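Flavodoxin-like domain (Synechococcus elongatus PCC 6301, PDB 3HLY) probably binds flavin mononucleotide and passes electrons, as flavodoxins and the flavodoxin-like domains of larger flavoproteins do. Local coordinates at residues A[3-8]-A[54-59]; A[23-28]-A[136-141]. One frame throughout, in Å; residues are numbered along the deposited sequence.

Interaction 1 of 2, residues A[3-8]-A[54-59]; sequences VLIGYL and GIVLGT
Gly54 O takes Leu4 N as donor at 2.9 Å, the donor tilted 22° from the carbonyl plane. CG1 of Val3 rests 3.5 Å from Gly54 O, and a side chain on Gly54 would crowd CG2 of Val3. Ile55 sends its side chain to the face shared with Leu4 and on to Ile85 of the next strand, while its CA meets Leu4 O in a CA-H...O contact. Val56 is gripped through both peptide groups: its N donates to Leu4 O at 2.8 Å, and its O receives Gly6 N at 2.8 Å. On the other face its CB lies 3.8 Å from CG1 of Ile5, the two side chains running side by side, while CG2, anti to the carbonyl carbon, reaches back to CG1 of Val3 at 3.8 Å. Leu57 bends its CD1 over Gly6, 3.6 Å from Gly6 O. Gly58 N closes the pairing on Gly6 O at 3.2 Å. Beyond it a water accepts from Leu8 N and bonds weakly to Thr59 O. In this parallel pair of the central flavodoxin-like sheet, alternate peptide groups of strand 3-7 bond to strand 54-58 while Val3 and Ile5 bond to strand 32-36, and the side chains meeting across the contact are aliphatic.

Interaction 2 of 2, residues A[23-28]-A[136-141]; sequences RGLVKT and TDLGQW
Gly24 and Thr136 bring their CA atoms within 4.4 Å where helices 14-27 and 125-144 run side by side, the axes of the two short segments 7.4 Å apart and crossing at -30°. Glycines make so close an approach possible: a CB on Gly24 would run into Thr136 N, and one on Gly139 into Thr28 OG1. No direct hydrogen bond joins the segments; a water donates to Gly24 O at 2.8 Å and is also hydrogen-bonded to Thr136 OG1, a hydroxyl that bonds to Glu132 O one turn back in its own helix. Thr28 points at the second helix and sets OG1 over Gly139, 3.3 Å from its CA. With chi1 at 76° that hydroxyl sits between backbone N and carbonyl carbon, from where it donates to Leu25 O at 2.9 Å. The methyl CG2 of Thr28 lies 3.5 Å from Thr136 O and alongside CG of Gln140. With hydroxyl and methyl gone, as in an alanine here, Leu25 O would probably lose its side-chain donor and a gap would be likely to open beside Gly139 CA and Thr136 O. Deeper in, CD2 of Leu25 lies 3.6 Å from Gly139 N and 3.9 Å from CG of Leu138. Segments 23-28 and 136-141 thus meet through apolar contact toward the sheet and a water bridge, with a weak bond from Thr143 to Thr28 O just beyond.

Leu25 and Leu138 tie interaction 2 to interaction 1; the centres of the two contacts are about 14 Å apart. CD1 of Leu25 reaches the sheet 3.8 Å from CG1 of Val3 and 4.0 Å from CD1 of Ile5, while CD2 of Leu138 lies 4.2 Å from CG2 of Val56. The helix pair 23-28 and 136-141 thus rests on the face of strands 3-7 and 54-58 that carries Val3, Ile5 and Val56, in the layered alpha/beta order of flavodoxins. Strand 3-7 is followed in the chain by helix 14-27, so the N-terminal part supplies the first segment of each contact. In flavodoxins the flavin binds at the C-terminal ends of the strands; Val3 and Gly54 begin theirs, which puts interaction 2 probably well away from such a site.

Interaction 1 of 2, residues A[3-8]-A[54-59]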
loop_
_atom_site.group_PDB
_atom_site.type_symbol
_atom_site.label_atom_id
_atom_site.label_comp_id
_atom_site.label_asym_id
_atom_site.label_seq_id
_atom_site.Cartn_x
_atom_site.Cartn_y
_atom_site.Cartn_z
ATOM N N VAL A 3 7.660 -4.506 -5.151
ATOM C CA VAL A 3 6.710 -3.687 -4.427
ATOM C C VAL A 3 5.826 -4.561 -3.535
ATOM O O VAL A 3 5.314 -5.586 -3.962
ATOM C CB VAL A 3 5.850 -2.866 -5.403
ATOM C CG1 VAL A 3 4.833 -2.029 -4.636
ATOM C CG2 VAL A 3 6.749 -1.960 -6.233
ATOM N N LEU A 4 5.685 -4.163 -2.282
ATOM C CA LEU A 4 4.858 -4.908 -1.351
ATOM C C LEU A 4 3.524 -4.202 -1.231
ATOM O O LEU A 4 3.479 -3.025 -0.917
ATOM C CB LEU A 4 5.503 -4.953 0.032
ATOM C CG LEU A 4 4.604 -5.428 1.190
ATOM C CD1 LEU A 4 4.245 -6.914 1.020
ATOM C CD2 LEU A 4 5.319 -5.222 2.505
ATOM N N ILE A 5 2.441 -4.923 -1.478
ATOM C CA ILE A 5 1.117 -4.338 -1.329
ATOM C C ILE A 5 0.471 -4.982 -0.109
ATOM O O ILE A 5 0.269 -6.201 -0.061
ATOM C CB ILE A 5 0.247 -4.577 -2.572
ATOM C CG1 ILE A 5 0.913 -3.918 -3.787
ATOM C CG2 ILE A 5 -1.142 -3.986 -2.362
ATOM C CD1 ILE A 5 0.100 -4.011 -5.066
ATOM N N GLY A 6 0.191 -4.162 0.897
ATOM C CA GLY A 6 -0.429 -4.657 2.111
ATOM C C GLY A 6 -1.818 -4.074 2.292
ATOM O O GLY A 6 -2.048 -2.894 2.013
ATOM N N TYR A 7 -2.754 -4.901 2.747
ATOM C CA TYR A 7 -4.129 -4.453 2.967
ATOM C C TYR A 7 -4.854 -5.432 3.871
ATOM O O TYR A 7 -4.283 -6.432 4.292
ATOM C CB TYR A 7 -4.889 -4.350 1.640
ATOM C CG TYR A 7 -4.894 -5.634 0.845
ATOM C CD1 TYR A 7 -3.745 -6.068 0.186
ATOM C CD2 TYR A 7 -6.035 -6.440 0.784
ATOM C CE1 TYR A 7 -3.724 -7.269 -0.509
ATOM C CE2 TYR A 7 -6.023 -7.654 0.087
ATOM C CZ TYR A 7 -4.860 -8.058 -0.556
ATOM O OH TYR A 7 -4.820 -9.244 -1.253
ATOM N N LEU A 8 -6.116 -5.141 4.170
ATOM C CA LEU A 8 -6.909 -6.036 5.004
ATOM C C LEU A 8 -7.896 -6.798 4.140
ATOM O O LEU A 8 -8.643 -6.209 3.360
ATOM C CB LEU A 8 -7.680 -5.264 6.083
ATOM C CG LEU A 8 -6.925 -4.777 7.319
ATOM C CD1 LEU A 8 -6.023 -3.618 6.940
ATOM C CD2 LEU A 8 -7.926 -4.330 8.379
ATOM N N GLY A 54 9.244 -0.498 -3.108
ATOM C CA GLY A 54 8.086 0.325 -2.867
ATOM C C GLY A 54 7.095 -0.394 -1.990
ATOM O O GLY A 54 7.029 -1.631 -1.960
ATOM N N ILE A 55 6.335 0.404 -1.257
ATOM C CA ILE A 55 5.321 -0.096 -0.361
ATOM C C ILE A 55 3.971 0.557 -0.708
ATOM O O ILE A 55 3.880 1.770 -0.834
ATOM C CB ILE A 55 5.663 0.256 1.088
ATOM C CG1 ILE A 55 7.035 -0.329 1.464
ATOM C CG2 ILE A 55 4.583 -0.252 2.007
ATOM C CD1 ILE A 55 7.537 0.161 2.793
ATOM N N VAL A 56 2.945 -0.259 -0.880
ATOM C CA VAL A 56 1.603 0.245 -1.158
ATOM C C VAL A 56 0.752 -0.249 0.000
ATOM O O VAL A 56 0.741 -1.448 0.303
ATOM C CB VAL A 56 1.047 -0.309 -2.457
ATOM C CG1 VAL A 56 -0.422 0.111 -2.623
ATOM C CG2 VAL A 56 1.873 0.206 -3.612
ATOM N N LEU A 57 0.063 0.678 0.649
ATOM C CA LEU A 57 -0.783 0.356 1.787
ATOM C C LEU A 57 -2.221 0.888 1.659
ATOM O O LEU A 57 -2.443 2.026 1.246
ATOM C CB LEU A 57 -0.136 0.941 3.044
ATOM C CG LEU A 57 -0.632 0.490 4.404
ATOM C CD1 LEU A 57 -0.325 -0.988 4.556
ATOM C CD2 LEU A 57 0.044 1.322 5.504
ATOM N N GLY A 58 -3.197 0.054 1.993
ATOM C CA GLY A 58 -4.577 0.504 1.965
ATOM C C GLY A 58 -4.796 1.077 3.355
ATOM O O GLY A 58 -4.154 0.619 4.299
ATOM N N THR A 59 -5.661 2.075 3.504
ATOM C CA THR A 59 -5.894 2.652 4.831
ATOM C C THR A 59 -6.530 1.660 5.787
ATOM O O THR A 59 -7.511 0.994 5.456
ATOM C CB THR A 59 -6.805 3.887 4.789
ATOM O OG1 THR A 59 -7.995 3.571 4.063
ATOM C CG2 THR A 59 -6.096 5.064 4.135
HETATM O O HOH W 1 -6.872 -1.967 4.121
#

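Interaction 2 of 2, residues A[23-28]-A[136-141]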
loop_
_atom_site.group_PDB
_atom_site.type_symbol
_atom_site.label_atom_id
_atom_site.label_comp_id
_atom_site.label_asym_id
_atom_site.label_seq_id
_atom_site.Cartn_x
_atom_site.Cartn_y
_atom_site.Cartn_z
ATOM N N ARG A 23 -2.420 -4.915 -10.675
ATOM C CA ARG A 23 -2.483 -5.187 -12.118
ATOM C C ARG A 23 -1.620 -4.182 -12.887
ATOM O O ARG A 23 -0.889 -4.539 -13.815
ATOM C CB ARG A 23 -3.937 -5.073 -12.616
ATOM C CG ARG A 23 -4.534 -6.337 -13.167
ATOM C CD ARG A 23 -6.020 -6.134 -13.469
ATOM N NE ARG A 23 -6.694 -5.509 -12.333
ATOM C CZ ARG A 23 -8.011 -5.412 -12.184
ATOM N NH1 ARG A 23 -8.831 -5.907 -13.104
ATOM N NH2 ARG A 23 -8.507 -4.806 -11.115
ATOM N N GLY A 24 -1.730 -2.913 -12.513
ATOM C CA GLY A 24 -0.962 -1.886 -13.183
ATOM C C GLY A 24 0.517 -2.154 -13.003
ATOM O O GLY A 24 1.298 -2.032 -13.939
ATOM N N LEU A 25 0.884 -2.538 -11.783
ATOM C CA LEU A 25 2.257 -2.831 -11.428
ATOM C C LEU A 25 2.905 -4.016 -12.125
ATOM O O LEU A 25 4.069 -3.921 -12.510
ATOM C CB LEU A 25 2.360 -3.036 -9.922
ATOM C CG LEU A 25 2.607 -1.767 -9.129
ATOM C CD1 LEU A 25 2.462 -2.055 -7.639
ATOM C CD2 LEU A 25 4.009 -1.239 -9.479
ATOM N N VAL A 26 2.194 -5.138 -12.261
ATOM C CA VAL A 26 2.800 -6.310 -12.905
ATOM C C VAL A 26 2.975 -6.138 -14.407
ATOM O O VAL A 26 3.908 -6.676 -14.974
ATOM C CB VAL A 26 2.004 -7.637 -12.632
ATOM C CG1 VAL A 26 2.063 -7.976 -11.170
ATOM C CG2 VAL A 26 0.570 -7.505 -13.109
ATOM N N LYS A 27 2.087 -5.384 -15.051
ATOM C CA LYS A 27 2.206 -5.144 -16.492
ATOM C C LYS A 27 3.557 -4.511 -16.830
ATOM O O LYS A 27 4.095 -4.723 -17.920
ATOM C CB LYS A 27 1.095 -4.211 -16.995
ATOM C CG LYS A 27 -0.297 -4.819 -17.004
ATOM C CD LYS A 27 -1.286 -3.877 -17.670
ATOM C CE LYS A 27 -2.708 -4.385 -17.523
ATOM N NZ LYS A 27 -2.846 -5.782 -18.019
ATOM N N THR A 28 4.105 -3.730 -15.904
ATOM C CA THR A 28 5.381 -3.083 -16.151
ATOM C C THR A 28 6.534 -4.008 -15.867
ATOM O O THR A 28 7.681 -3.624 -16.079
ATOM C CB THR A 28 5.607 -1.857 -15.272
ATOM O OG1 THR A 28 5.947 -2.287 -13.948
ATOM C CG2 THR A 28 4.357 -0.988 -15.246
ATOM N N THR A 136 0.924 1.405 -12.720
ATOM C CA THR A 136 1.704 1.491 -13.925
ATOM C C THR A 136 2.791 2.538 -13.772
ATOM O O THR A 136 3.948 2.307 -14.131
ATOM C CB THR A 136 0.811 1.870 -15.120
ATOM O OG1 THR A 136 -0.198 0.873 -15.291
ATOM C CG2 THR A 136 1.630 1.974 -16.392
ATOM N N ASP A 137 2.424 3.683 -13.209
ATOM C CA ASP A 137 3.369 4.785 -13.053
ATOM C C ASP A 137 4.489 4.444 -12.085
ATOM O O ASP A 137 5.658 4.717 -12.334
ATOM C CB ASP A 137 2.621 6.037 -12.598
ATOM C CG ASP A 137 1.591 6.507 -13.625
ATOM O OD1 ASP A 137 1.294 5.753 -14.588
ATOM O OD2 ASP A 137 1.068 7.629 -13.466
ATOM N N LEU A 138 4.121 3.841 -10.971
ATOM C CA LEU A 138 5.102 3.431 -9.990
ATOM C C LEU A 138 6.034 2.424 -10.652
ATOM O O LEU A 138 7.241 2.491 -10.489
ATOM C CB LEU A 138 4.394 2.786 -8.793
ATOM C CG LEU A 138 5.267 2.049 -7.782
ATOM C CD1 LEU A 138 6.445 2.937 -7.355
ATOM C CD2 LEU A 138 4.410 1.651 -6.576
ATOM N N GLY A 139 5.452 1.501 -11.408
ATOM C CA GLY A 139 6.229 0.475 -12.085
ATOM C C GLY A 139 7.243 1.036 -13.062
ATOM O O GLY A 139 8.421 0.661 -13.055
ATOM N N GLN A 140 6.786 1.942 -13.914
ATOM C CA GLN A 140 7.680 2.557 -14.873
ATOM C C GLN A 140 8.756 3.373 -14.160
ATOM O O GLN A 140 9.905 3.378 -14.606
ATOM C CB GLN A 140 6.875 3.396 -15.867
ATOM C CG GLN A 140 6.028 2.519 -16.765
ATOM C CD GLN A 140 5.232 3.289 -17.785
ATOM O OE1 GLN A 140 4.410 4.140 -17.444
ATOM N NE2 GLN A 140 5.465 2.991 -19.054
ATOM N N TRP A 141 8.420 4.024 -13.040
ATOM C CA TRP A 141 9.429 4.811 -12.321
ATOM C C TRP A 141 10.527 3.906 -11.771
ATOM O O TRP A 141 11.687 4.321 -11.657
ATOM C CB TRP A 141 8.815 5.632 -11.166
ATOM C CG TRP A 141 8.165 6.929 -11.616
ATOM C CD1 TRP A 141 6.840 7.253 -11.544
ATOM C CD2 TRP A 141 8.816 8.046 -12.242
ATOM N NE1 TRP A 141 6.624 8.498 -12.087
ATOM C CE2 TRP A 141 7.820 9.008 -12.522
ATOM C CE3 TRP A 141 10.144 8.328 -12.591
ATOM C CZ2 TRP A 141 8.111 10.237 -13.137
ATOM C CZ3 TRP A 141 10.435 9.552 -13.204
ATOM C CH2 TRP A 141 9.422 10.487 -13.468
HETATM O O HOH W 2 0.780 -1.128 -16.574
#